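Local coordinates for calcium uptake protein 3, mitochondrial (Homo sapiens, PDB 6AGI) that senses mitochondrial calcium through its EF-hands and, as a disulfide-linked heterodimer with MICU1, regulates the mitochondrial calcium uniporter channel, at residues Y11-S14 / R15-R18. Numbering follows the deposited sequence.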
# COMPACT_ATOMS: atom_id res chain seq x y z
N TYR B 11 -17.74 8.39 -25.61
CA TYR B 11 -17.58 6.95 -25.51
C TYR B 11 -16.34 6.53 -24.71
O TYR B 11 -16.12 5.33 -24.54
CB TYR B 11 -17.56 6.37 -26.93
CG TYR B 11 -18.81 6.74 -27.70
CD1 TYR B 11 -19.96 5.96 -27.62
CD2 TYR B 11 -18.86 7.88 -28.49
CE1 TYR B 11 -21.11 6.30 -28.30
CE2 TYR B 11 -20.00 8.22 -29.19
CZ TYR B 11 -21.13 7.43 -29.08
OH TYR B 11 -22.28 7.78 -29.77
N ALA B 12 -15.59 7.47 -24.12
CA ALA B 12 -14.26 7.21 -23.59
C ALA B 12 -14.15 7.45 -22.09
O ALA B 12 -14.84 8.30 -21.53
CB ALA B 12 -13.21 8.10 -24.29
N THR B 13 -13.25 6.70 -21.45
CA THR B 13 -12.80 6.92 -20.08
C THR B 13 -11.98 8.20 -19.98
O THR B 13 -11.51 8.74 -20.99
CB THR B 13 -11.99 5.71 -19.61
OG1 THR B 13 -12.85 4.58 -19.54
CG2 THR B 13 -11.34 5.91 -18.26
N SER B 14 -11.88 8.70 -18.73
CA SER B 14 -10.97 9.80 -18.39
C SER B 14 -9.59 9.61 -19.01
O SER B 14 -9.09 10.48 -19.74
CB SER B 14 -10.84 9.90 -16.87
OG SER B 14 -12.07 10.31 -16.26
N ARG B 15 -8.95 8.47 -18.74
CA ARG B 15 -7.59 8.25 -19.25
C ARG B 15 -7.58 8.28 -20.77
O ARG B 15 -6.66 8.84 -21.38
CB ARG B 15 -7.01 6.92 -18.76
CG ARG B 15 -6.78 6.89 -17.29
CD ARG B 15 -5.35 7.25 -16.92
NE ARG B 15 -5.19 7.65 -15.52
CZ ARG B 15 -5.62 6.95 -14.47
NH1 ARG B 15 -6.27 5.79 -14.62
NH2 ARG B 15 -5.41 7.42 -13.23
N GLU B 16 -8.60 7.70 -21.40
CA GLU B 16 -8.66 7.72 -22.86
C GLU B 16 -8.89 9.13 -23.39
O GLU B 16 -8.24 9.54 -24.36
CB GLU B 16 -9.74 6.75 -23.34
CG GLU B 16 -9.69 5.42 -22.61
CD GLU B 16 -10.89 4.51 -22.82
OE1 GLU B 16 -10.65 3.28 -22.78
OE2 GLU B 16 -12.03 4.97 -23.02
N ARG B 17 -9.75 9.92 -22.72
CA ARG B 17 -9.93 11.30 -23.13
C ARG B 17 -8.63 12.10 -23.03
O ARG B 17 -8.33 12.91 -23.91
CB ARG B 17 -11.00 11.99 -22.28
CG ARG B 17 -12.44 11.76 -22.75
CD ARG B 17 -13.50 12.32 -21.81
NE ARG B 17 -14.03 11.46 -20.76
CZ ARG B 17 -14.09 11.80 -19.47
NH1 ARG B 17 -13.61 12.98 -19.08
NH2 ARG B 17 -14.63 10.97 -18.59
N ARG B 18 -7.85 11.87 -21.96
CA ARG B 18 -6.61 12.62 -21.76
C ARG B 18 -5.54 12.19 -22.75
O ARG B 18 -4.80 13.03 -23.29
CB ARG B 18 -6.11 12.46 -20.34
CG ARG B 18 -4.87 13.30 -20.04
CD ARG B 18 -4.76 13.69 -18.56
NE ARG B 18 -3.50 14.36 -18.24
CZ ARG B 18 -3.41 15.68 -18.05
NH1 ARG B 18 -4.50 16.42 -18.16
NH2 ARG B 18 -2.23 16.25 -17.77
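Glu16 reaches back from the first turn of helix 14-22 to the backbone N of Thr13, the N-cap residue, its OE2 accepting that N-H at 2.6 Å. The bond exemplifies N-terminal capping, as one half of a capping box; the Thr13 side chain makes no capping bond, so the box is half-formed. With CG beside its own backbone N (chi1 -45°) and the chain extended beyond, the carboxylate lies against CB of Thr13, and the N-H meets OE2 from above the carboxylate plane, 42° out of it. CB of Ala12 packs on CB of Glu16 at 3.8 Å. Arg17 folds back over Ser14, whose CA sits 3.8 Å above the guanidinium plane and whose OG lies 3.5 Å from Arg17 NH2, while NE makes a weak bond of 3.4 Å to Ala12 O. Backbone bonds from Arg17 N to Thr13 O and from Arg18 N to Ser14 O begin the helix. In this surface loop after helix 6-9, away from the calcium sites, Glu16 also touches Leu157 and Tyr90. Were Glu16 an alanine, the Thr13 N-H would probably lose this acceptor and the loop could shift. The carboxylate of a buried glutamate near a helix N-terminus is likely to be stabilised as the anion by the helix dipole.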